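PDB 7A56: envelopment polyprotein from Bovine Schmallenberg virus BH80/Germany/2011, which provides the class II fusion glycoprotein Gc, which probably merges the viral envelope with a host-cell membrane during virus entry. Local coordinates for residues S237-I242 / V249-I254; D313-I318 / T395-I400; D283-A288 / D293-R298. All blocks are in the same frame, centred on the assembly; numbering follows the deposited sequence.

Contacts 1 and 2 lie near the middle of the elongated chain, their centres about 14 Å apart, and they meet directly: Val249 and Pro239 of contact 1 pack on Leu316 of contact 2, and Val249 O probably accepts a hydrogen bond from Asp313 N. Contact 3 sits at the surface of a distant arm, its centre about 42 Å from that of contact 1 and about 52 Å from that of contact 2. Contact 1 is a partly buried packing of aliphatic side chains at a hairpin, without direct hydrogen bonds between its segments. Contact 2 is a narrow methyl touch between a turn and a loop that links two C-terminal sheets. Contact 3, by contrast, is held by four backbone hydrogen bonds and a His-carboxylate bond.

Contact 1: S237-I242 / V249-I254; sequences SMPNII and VYVGDI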
loop_
_atom_site.group_PDB
_atom_site.type_symbol
_atom_site.label_atom_id
_atom_site.label_comp_id
_atom_site.label_asym_id
_atom_site.label_seq_id
_atom_site.Cartn_x
_atom_site.Cartn_y
_atom_site.Cartn_z
ATOM N N SER A 237 -3.373 4.044 2.273
ATOM C CA SER A 237 -3.163 3.639 3.658
ATOM C C SER A 237 -4.354 2.825 4.179
ATOM O O SER A 237 -4.182 2.019 5.094
ATOM C CB SER A 237 -2.938 4.885 4.573
ATOM O OG SER A 237 -4.101 5.837 4.676
ATOM N N MET A 238 -5.480 2.942 3.562
ATOM C CA MET A 238 -6.684 2.390 4.190
ATOM C C MET A 238 -7.069 1.041 3.566
ATOM O O MET A 238 -6.867 0.830 2.380
ATOM C CB MET A 238 -7.830 3.383 4.039
ATOM C CG MET A 238 -7.503 4.764 4.907
ATOM S SD MET A 238 -8.941 5.711 4.901
ATOM C CE MET A 238 -10.111 4.878 6.044
ATOM N N PRO A 239 -7.603 0.140 4.382
ATOM C CA PRO A 239 -7.799 -1.245 3.943
ATOM C C PRO A 239 -8.927 -1.379 2.929
ATOM O O PRO A 239 -9.904 -0.632 2.941
ATOM C CB PRO A 239 -8.159 -1.984 5.246
ATOM C CG PRO A 239 -8.771 -0.950 6.108
ATOM C CD PRO A 239 -7.880 0.309 5.821
ATOM N N ASN A 240 -8.817 -2.387 2.071
ATOM C CA ASN A 240 -9.862 -2.538 1.060
ATOM C C ASN A 240 -11.112 -3.193 1.639
ATOM O O ASN A 240 -12.234 -2.796 1.318
ATOM C CB ASN A 240 -9.331 -3.351 -0.111
ATOM C CG ASN A 240 -9.391 -2.562 -1.381
ATOM O OD1 ASN A 240 -8.682 -1.533 -1.545
ATOM N ND2 ASN A 240 -10.285 -2.980 -2.277
ATOM N N ILE A 241 -10.933 -4.163 2.510
ATOM C CA ILE A 241 -12.061 -4.847 3.144
ATOM C C ILE A 241 -11.836 -4.811 4.643
ATOM O O ILE A 241 -10.718 -4.997 5.118
ATOM C CB ILE A 241 -12.211 -6.298 2.626
ATOM C CG1 ILE A 241 -12.696 -6.239 1.171
ATOM C CG2 ILE A 241 -13.236 -7.119 3.490
ATOM C CD1 ILE A 241 -12.770 -7.534 0.458
ATOM N N ILE A 242 -12.907 -4.608 5.386
ATOM C CA ILE A 242 -12.842 -4.611 6.836
ATOM C C ILE A 242 -13.971 -5.459 7.411
ATOM O O ILE A 242 -15.002 -5.680 6.775
ATOM C CB ILE A 242 -12.965 -3.171 7.405
ATOM C CG1 ILE A 242 -14.302 -2.559 6.943
ATOM C CG2 ILE A 242 -11.733 -2.359 6.997
ATOM C CD1 ILE A 242 -14.662 -1.203 7.658
ATOM N N VAL A 249 -12.936 -2.037 14.298
ATOM C CA VAL A 249 -12.576 -2.344 12.919
ATOM C C VAL A 249 -11.457 -3.372 12.935
ATOM O O VAL A 249 -10.420 -3.148 13.561
ATOM C CB VAL A 249 -12.172 -1.071 12.136
ATOM C CG1 VAL A 249 -11.956 -1.409 10.651
ATOM C CG2 VAL A 249 -13.273 -0.043 12.225
ATOM N N TYR A 250 -11.670 -4.503 12.225
ATOM C CA TYR A 250 -10.750 -5.619 12.066
ATOM C C TYR A 250 -10.302 -5.749 10.622
ATOM O O TYR A 250 -11.069 -5.539 9.670
ATOM C CB TYR A 250 -11.407 -6.971 12.475
ATOM C CG TYR A 250 -11.814 -6.946 13.895
ATOM C CD1 TYR A 250 -13.000 -6.314 14.269
ATOM C CD2 TYR A 250 -11.006 -7.488 14.881
ATOM C CE1 TYR A 250 -13.367 -6.222 15.571
ATOM C CE2 TYR A 250 -11.397 -7.413 16.212
ATOM C CZ TYR A 250 -12.582 -6.796 16.528
ATOM O OH TYR A 250 -12.987 -6.692 17.818
ATOM N N VAL A 251 -9.062 -6.143 10.463
ATOM C CA VAL A 251 -8.487 -6.269 9.141
ATOM C C VAL A 251 -7.747 -7.590 9.068
ATOM O O VAL A 251 -7.242 -8.107 10.076
ATOM C CB VAL A 251 -7.502 -5.103 8.829
ATOM C CG1 VAL A 251 -8.251 -3.707 8.771
ATOM C CG2 VAL A 251 -6.425 -5.072 9.897
ATOM N N GLY A 252 -7.619 -8.087 7.847
ATOM C CA GLY A 252 -6.898 -9.364 7.630
ATOM C C GLY A 252 -7.506 -10.160 6.469
ATOM O O GLY A 252 -8.061 -9.583 5.546
ATOM N N ASP A 253 -7.383 -11.492 6.579
ATOM C CA ASP A 253 -7.881 -12.535 5.656
ATOM C C ASP A 253 -9.388 -12.584 5.466
ATOM O O ASP A 253 -10.035 -13.387 6.153
ATOM C CB ASP A 253 -7.454 -13.921 6.187
ATOM C CG ASP A 253 -6.234 -14.465 5.451
ATOM O OD1 ASP A 253 -5.762 -13.645 4.623
ATOM O OD2 ASP A 253 -5.787 -15.658 5.663
ATOM N N ILE A 254 -10.001 -11.652 4.692
ATOM C CA ILE A 254 -11.468 -11.508 4.686
ATOM C C ILE A 254 -11.977 -11.621 3.258
ATOM O O ILE A 254 -11.510 -10.909 2.367
ATOM C CB ILE A 254 -11.973 -10.182 5.297
ATOM C CG1 ILE A 254 -11.538 -9.985 6.775
ATOM C CG2 ILE A 254 -13.510 -10.084 5.162
ATOM C CD1 ILE A 254 -11.670 -8.413 7.251
HETATM O O HOH W 1 -8.724 -6.221 5.720
#
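Ile242 lays its branched side chain against Val249, with CG2 3.8 Å from Val249 CG1. The same Ile242 CG2 also approaches Val251 CG1, at 4.1 Å, and thus meets two valines of one strand that are two residues apart. Ile242 CG2 lies anti to the carbonyl carbon (chi1 59° for CG1), which carries this methyl toward the valines while CG1 takes the place between backbone N and carbonyl carbon. Ile254 reaches the backbone of the same residue: its CD1 ends 3.7 Å from Ile242 C. These segments belong to the beta hairpin of strands 241-245 and 248-251, in the central part of a class II fusion protein. The paired part of the hairpin starts just beyond Ile242, where Tyr250 hydrogen-bonds to the backbone of Ala243; here the chains are held by packing and by a CA-H...O contact from Ile242 CA to Tyr250 O, at 3.5 Å. Farther out the chains have separated, and Ile241 and Ile254 run past each other in opposite directions. Their CG2 methyls are 3.4 Å apart, tighter than ordinary van der Waals contact. A water lies between the diverging backbones and accepts from Gly252 N at 3.0 Å; its approach to Ile241 O is too short to be trusted. Tyr115 touches Ile242, and Tyr119 from the same long strand touches Ile254. Pro239 crosses Val251 at about a right angle, its CG 3.9 Å from Val251 CG1.

Contact 2: D313-I318 / T395-I400; sequences DNTLTI and TYIKII. With PO4 (phosphate ion), chain J.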
loop_
_atom_site.group_PDB
_atom_site.type_symbol
_atom_site.label_atom_id
_atom_site.label_comp_id
_atom_site.label_asym_id
_atom_site.label_seq_id
_atom_site.Cartn_x
_atom_site.Cartn_y
_atom_site.Cartn_z
ATOM N N ASP A 313 -7.671 -2.983 14.296
ATOM C CA ASP A 313 -6.785 -1.873 13.925
ATOM C C ASP A 313 -7.289 -0.640 14.669
ATOM O O ASP A 313 -8.269 0.003 14.269
ATOM C CB ASP A 313 -6.733 -1.731 12.399
ATOM C CG ASP A 313 -5.743 -0.641 11.934
ATOM O OD1 ASP A 313 -5.314 0.174 12.764
ATOM O OD2 ASP A 313 -5.409 -0.572 10.739
ATOM N N ASN A 314 -6.600 -0.295 15.762
ATOM C CA ASN A 314 -6.973 0.859 16.572
ATOM C C ASN A 314 -6.813 2.186 15.847
ATOM O O ASN A 314 -7.392 3.169 16.303
ATOM C CB ASN A 314 -6.158 0.924 17.855
ATOM C CG ASN A 314 -6.725 0.043 18.901
ATOM O OD1 ASN A 314 -6.095 -0.922 19.325
ATOM N ND2 ASN A 314 -7.962 0.326 19.296
ATOM N N THR A 315 -6.110 2.231 14.713
ATOM C CA THR A 315 -6.028 3.505 13.996
ATOM C C THR A 315 -7.294 3.794 13.218
ATOM O O THR A 315 -7.493 4.932 12.781
ATOM C CB THR A 315 -4.832 3.518 13.051
ATOM O OG1 THR A 315 -5.050 2.639 11.931
ATOM C CG2 THR A 315 -3.505 3.161 13.822
ATOM N N LEU A 316 -8.183 2.794 13.044
ATOM C CA LEU A 316 -9.402 2.995 12.268
ATOM C C LEU A 316 -10.578 3.204 13.210
ATOM O O LEU A 316 -10.728 2.476 14.201
ATOM C CB LEU A 316 -9.724 1.782 11.360
ATOM C CG LEU A 316 -8.629 1.429 10.343
ATOM C CD1 LEU A 316 -8.810 0.083 9.651
ATOM C CD2 LEU A 316 -8.493 2.509 9.265
ATOM N N THR A 317 -11.456 4.131 12.848
ATOM C CA THR A 317 -12.667 4.365 13.622
ATOM C C THR A 317 -13.806 4.579 12.649
ATOM O O THR A 317 -13.621 5.081 11.537
ATOM C CB THR A 317 -12.575 5.610 14.557
ATOM O OG1 THR A 317 -12.364 6.794 13.770
ATOM C CG2 THR A 317 -11.452 5.481 15.574
ATOM N N ILE A 318 -14.990 4.183 13.068
ATOM C CA ILE A 318 -16.180 4.380 12.261
ATOM C C ILE A 318 -16.741 5.760 12.557
ATOM O O ILE A 318 -17.114 6.053 13.699
ATOM C CB ILE A 318 -17.218 3.262 12.528
ATOM C CG1 ILE A 318 -16.589 1.959 12.116
ATOM C CG2 ILE A 318 -18.451 3.575 11.759
ATOM C CD1 ILE A 318 -17.218 0.706 12.758
ATOM N N THR A 395 4.988 -1.294 19.055
ATOM C CA THR A 395 3.815 -0.417 19.033
ATOM C C THR A 395 3.210 -0.417 17.636
ATOM O O THR A 395 3.835 -0.826 16.664
ATOM C CB THR A 395 4.152 1.031 19.450
ATOM O OG1 THR A 395 5.043 1.604 18.488
ATOM C CG2 THR A 395 4.857 1.041 20.773
ATOM N N TYR A 396 1.982 0.062 17.542
ATOM C CA TYR A 396 1.276 0.137 16.270
ATOM C C TYR A 396 1.037 1.585 15.851
ATOM O O TYR A 396 0.373 1.840 14.838
ATOM C CB TYR A 396 -0.049 -0.643 16.354
ATOM C CG TYR A 396 0.149 -2.157 16.286
ATOM C CD1 TYR A 396 0.428 -2.908 17.443
ATOM C CD2 TYR A 396 0.015 -2.851 15.081
ATOM C CE1 TYR A 396 0.606 -4.260 17.387
ATOM C CE2 TYR A 396 0.165 -4.230 15.026
ATOM C CZ TYR A 396 0.462 -4.926 16.182
ATOM O OH TYR A 396 0.641 -6.270 16.169
ATOM N N ILE A 397 1.617 2.523 16.591
ATOM C CA ILE A 397 1.721 3.929 16.219
ATOM C C ILE A 397 3.084 4.394 16.694
ATOM O O ILE A 397 3.604 3.907 17.712
ATOM C CB ILE A 397 0.628 4.851 16.837
ATOM C CG1 ILE A 397 0.641 4.738 18.381
ATOM C CG2 ILE A 397 -0.743 4.542 16.175
ATOM C CD1 ILE A 397 -0.350 5.615 19.093
ATOM N N LYS A 398 3.639 5.398 15.988
ATOM C CA LYS A 398 4.890 6.029 16.436
ATOM C C LYS A 398 4.671 7.387 17.086
ATOM O O LYS A 398 5.477 7.791 17.920
ATOM C CB LYS A 398 5.878 6.197 15.257
ATOM C CG LYS A 398 6.251 4.908 14.531
ATOM C CD LYS A 398 6.958 3.942 15.511
ATOM C CE LYS A 398 8.267 4.518 16.109
ATOM N NZ LYS A 398 8.956 3.499 17.021
ATOM N N ILE A 399 3.561 8.048 16.798
ATOM C CA ILE A 399 3.276 9.346 17.405
ATOM C C ILE A 399 1.805 9.330 17.764
ATOM O O ILE A 399 0.996 8.645 17.120
ATOM C CB ILE A 399 3.615 10.520 16.449
ATOM C CG1 ILE A 399 2.704 10.477 15.258
ATOM C CG2 ILE A 399 5.027 10.414 15.919
ATOM C CD1 ILE A 399 2.675 11.793 14.511
ATOM N N ILE A 400 1.465 10.054 18.825
ATOM C CA ILE A 400 0.097 10.116 19.321
ATOM C C ILE A 400 -0.286 11.580 19.542
ATOM O O ILE A 400 0.488 12.365 20.106
ATOM C CB ILE A 400 -0.071 9.284 20.616
ATOM C CG1 ILE A 400 -1.562 9.046 20.953
ATOM C CG2 ILE A 400 0.747 9.924 21.762
ATOM C CD1 ILE A 400 -1.773 8.056 22.130
HETATM P P PO4 J . 12.268 3.610 18.551
HETATM O O1 PO4 J . 12.888 2.492 17.757
HETATM O O2 PO4 J . 11.648 3.036 19.817
HETATM O O3 PO4 J . 11.208 4.347 17.765
HETATM O O4 PO4 J . 13.335 4.620 18.897
#
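A single pair of side chains, Thr315 and Ile397, carries this contact between segments 77 residues apart, their CG2 methyls meeting at 3.9 Å. In the class II fusion fold this is probably where the central domain touches the C-terminal domain that packs against it after fusion: a type I beta turn from Asp313 to Leu316 leads into strand 316-318, and on the other side Tyr396 and Ile397 lie in the loop between strands 394-395 and 399-402, which belong to two different sheets in the C-terminal part of the chain. The two side chains slide past each other in opposite directions, and little surface is buried. Thr315 CG2 also approaches the carbonyl oxygen Tyr396 O, at 4.2 Å.

The threonine is fixed from its own side. Asp313 forms an Asx turn, its OD1 accepting from Thr315 N at 2.9 Å and from Thr315 OG1 at 2.6 Å. Both donors come from the same face of the carboxylate plane, OG1 on the syn side and N on the anti side. With OG1 held between the backbone N and the carbonyl carbon (chi1 71°), CG2 is left to face the isoleucine. Lys328 adds a second bond to OG1.

Across the contact Ile397 rests on Ile411, and Tyr396 makes a cation-pi contact with Lys412. Lys398, bent at chi2 and chi3, sends NZ to phosphate O3 at a short 2.5 Å; the ion, probably from the crystallisation liquor, is shared with Lys390 and with Gln197 of the second subunit. Close by, Thr395 OG1 donates to Ile397 O over 2.8 Å, from 40° above the carbonyl plane.

Contact 3: D283-A288 / D293-R298; sequences DYVCHA and DVILRR
Strands 283-285 and 293-296 run antiparallel, their directions 144° apart, and form a two-stranded beta hairpin. Asp283 pairs with Ile295 and Val285 with Asp293 as hydrogen-bonded pairs, with Tyr284 and Val294 as the non-hydrogen-bonded pair between them. Four backbone bonds stitch the strands together, from Asp283 N to Ile295 O at 2.9 Å at one end to Asp293 N to Val285 O at 3.1 Å at the other. Beyond the Asp283-Ile295 pair the second strand turns a corner at Arg297. Cys286, following Val285, is joined by a disulfide to Cys162, far away in sequence. The hairpin lies far out on the elongated molecule, as do the tip regions of class II fusion proteins.

Asp283, Val285, Asp293 and Ile295 share one face of the hairpin. There Val285 CG2 meets Ile295 CD1 at 4.0 Å, the two side chains crossing at a slant. The end of Asp283 leads away from the partner strand: OD1 accepts from the backbone N of Tyr284 at 2.8 Å and makes a salt bridge with Arg156 of the second subunit, and OD2 accepts from Glu155 N of that subunit. Tyr284 and Val294 occupy the other face and both touch Leu175, while the tyrosine also has a cation-pi contact with Arg156 of the second subunit. Past the strand end, His287 turns its imidazole back across the gap, ring and carboxylate planes 76° apart. Its NE2 donates to Asp293 OD2 at 2.7 Å, meeting the oxygen from above the carboxylate plane.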
loop_
_atom_site.group_PDB
_atom_site.type_symbol
_atom_site.label_atom_id
_atom_site.label_comp_id
_atom_site.label_asym_id
_atom_site.label_seq_id
_atom_site.Cartn_x
_atom_site.Cartn_y
_atom_site.Cartn_z
ATOM N N ASP A 283 -25.031 -38.740 4.235
ATOM C CA ASP A 283 -25.158 -40.199 4.159
ATOM C C ASP A 283 -26.579 -40.522 4.572
ATOM O O ASP A 283 -27.399 -39.625 4.810
ATOM C CB ASP A 283 -24.064 -40.878 5.047
ATOM C CG ASP A 283 -23.639 -42.257 4.521
ATOM O OD1 ASP A 283 -24.476 -42.901 3.851
ATOM O OD2 ASP A 283 -22.502 -42.714 4.825
ATOM N N TYR A 284 -26.902 -41.817 4.648
ATOM C CA TYR A 284 -28.249 -42.161 5.042
ATOM C C TYR A 284 -28.245 -43.535 5.714
ATOM O O TYR A 284 -27.331 -44.352 5.501
ATOM C CB TYR A 284 -29.186 -42.185 3.813
ATOM C CG TYR A 284 -28.834 -43.215 2.720
ATOM C CD1 TYR A 284 -27.940 -42.888 1.694
ATOM C CD2 TYR A 284 -29.417 -44.478 2.695
ATOM C CE1 TYR A 284 -27.618 -43.782 0.707
ATOM C CE2 TYR A 284 -29.079 -45.406 1.699
ATOM C CZ TYR A 284 -28.211 -45.051 0.716
ATOM O OH TYR A 284 -27.866 -45.937 -0.258
ATOM N N VAL A 285 -29.339 -43.799 6.445
ATOM C CA VAL A 285 -29.605 -45.060 7.158
ATOM C C VAL A 285 -30.858 -45.705 6.564
ATOM O O VAL A 285 -31.779 -45.010 6.109
ATOM C CB VAL A 285 -29.743 -44.803 8.682
ATOM C CG1 VAL A 285 -30.242 -45.930 9.423
ATOM C CG2 VAL A 285 -28.331 -44.439 9.283
ATOM N N CYS A 286 -30.859 -47.038 6.518
ATOM C CA CYS A 286 -31.905 -47.824 5.867
ATOM C C CYS A 286 -32.996 -48.241 6.811
ATOM O O CYS A 286 -32.788 -48.456 8.014
ATOM C CB CYS A 286 -31.322 -49.102 5.222
ATOM S SG CYS A 286 -30.139 -48.705 3.927
ATOM N N HIS A 287 -34.167 -48.480 6.219
ATOM C CA HIS A 287 -35.220 -49.243 6.860
ATOM C C HIS A 287 -35.756 -50.266 5.860
ATOM O O HIS A 287 -35.647 -50.082 4.639
ATOM C CB HIS A 287 -36.314 -48.328 7.363
ATOM C CG HIS A 287 -35.813 -47.274 8.306
ATOM N ND1 HIS A 287 -35.510 -47.546 9.625
ATOM C CD2 HIS A 287 -35.571 -45.950 8.124
ATOM C CE1 HIS A 287 -35.114 -46.426 10.215
ATOM N NE2 HIS A 287 -35.133 -45.448 9.325
ATOM N N ALA A 288 -36.276 -51.375 6.391
ATOM C CA ALA A 288 -36.766 -52.456 5.534
ATOM C C ALA A 288 -37.988 -52.054 4.707
ATOM O O ALA A 288 -38.157 -52.541 3.582
ATOM C CB ALA A 288 -37.107 -53.708 6.364
ATOM N N ASP A 293 -33.449 -42.455 6.364
ATOM C CA ASP A 293 -33.102 -41.238 7.130
ATOM C C ASP A 293 -31.865 -40.600 6.551
ATOM O O ASP A 293 -30.836 -41.263 6.411
ATOM C CB ASP A 293 -32.853 -41.547 8.606
ATOM C CG ASP A 293 -34.019 -42.242 9.275
ATOM O OD1 ASP A 293 -35.189 -41.835 9.099
ATOM O OD2 ASP A 293 -33.777 -43.225 10.005
ATOM N N VAL A 294 -31.940 -39.283 6.293
ATOM C CA VAL A 294 -30.820 -38.498 5.798
ATOM C C VAL A 294 -29.966 -38.080 6.982
ATOM O O VAL A 294 -30.493 -37.566 7.975
ATOM C CB VAL A 294 -31.342 -37.281 5.019
ATOM C CG1 VAL A 294 -30.240 -36.280 4.722
ATOM C CG2 VAL A 294 -32.010 -37.773 3.709
ATOM N N ILE A 295 -28.659 -38.355 6.912
ATOM C CA ILE A 295 -27.721 -37.902 7.942
ATOM C C ILE A 295 -26.900 -36.795 7.316
ATOM O O ILE A 295 -26.224 -37.015 6.307
ATOM C CB ILE A 295 -26.832 -39.038 8.474
ATOM C CG1 ILE A 295 -27.632 -40.366 8.639
ATOM C CG2 ILE A 295 -26.062 -38.557 9.794
ATOM C CD1 ILE A 295 -28.451 -40.448 9.861
ATOM N N LEU A 296 -27.022 -35.565 7.839
ATOM C CA LEU A 296 -26.390 -34.411 7.240
ATOM C C LEU A 296 -25.539 -33.778 8.344
ATOM O O LEU A 296 -26.086 -33.232 9.302
ATOM C CB LEU A 296 -27.454 -33.461 6.699
ATOM C CG LEU A 296 -27.050 -32.499 5.607
ATOM C CD1 LEU A 296 -26.734 -33.340 4.362
ATOM C CD2 LEU A 296 -28.253 -31.623 5.368
ATOM N N ARG A 297 -24.217 -33.962 8.269
ATOM C CA ARG A 297 -23.349 -33.494 9.346
ATOM C C ARG A 297 -22.704 -32.162 9.019
ATOM O O ARG A 297 -22.104 -31.547 9.915
ATOM C CB ARG A 297 -22.243 -34.508 9.652
ATOM C CG ARG A 297 -22.745 -35.846 10.230
ATOM C CD ARG A 297 -21.704 -36.972 9.957
ATOM N NE ARG A 297 -22.266 -38.249 10.448
ATOM C CZ ARG A 297 -22.150 -38.729 11.700
ATOM N NH1 ARG A 297 -21.439 -38.091 12.631
ATOM N NH2 ARG A 297 -22.756 -39.870 12.027
ATOM N N ARG A 298 -22.794 -31.719 7.772
ATOM C CA ARG A 298 -22.287 -30.404 7.420
ATOM C C ARG A 298 -22.883 -30.074 6.066
ATOM O O ARG A 298 -23.089 -30.968 5.257
ATOM C CB ARG A 298 -20.743 -30.348 7.380
ATOM C CG ARG A 298 -20.155 -28.923 7.372
ATOM C CD ARG A 298 -18.635 -28.966 7.524
ATOM N NE ARG A 298 -18.025 -29.458 6.298
ATOM C CZ ARG A 298 -16.881 -30.145 6.232
ATOM N NH1 ARG A 298 -16.204 -30.414 7.354
ATOM N NH2 ARG A 298 -16.448 -30.601 5.049
#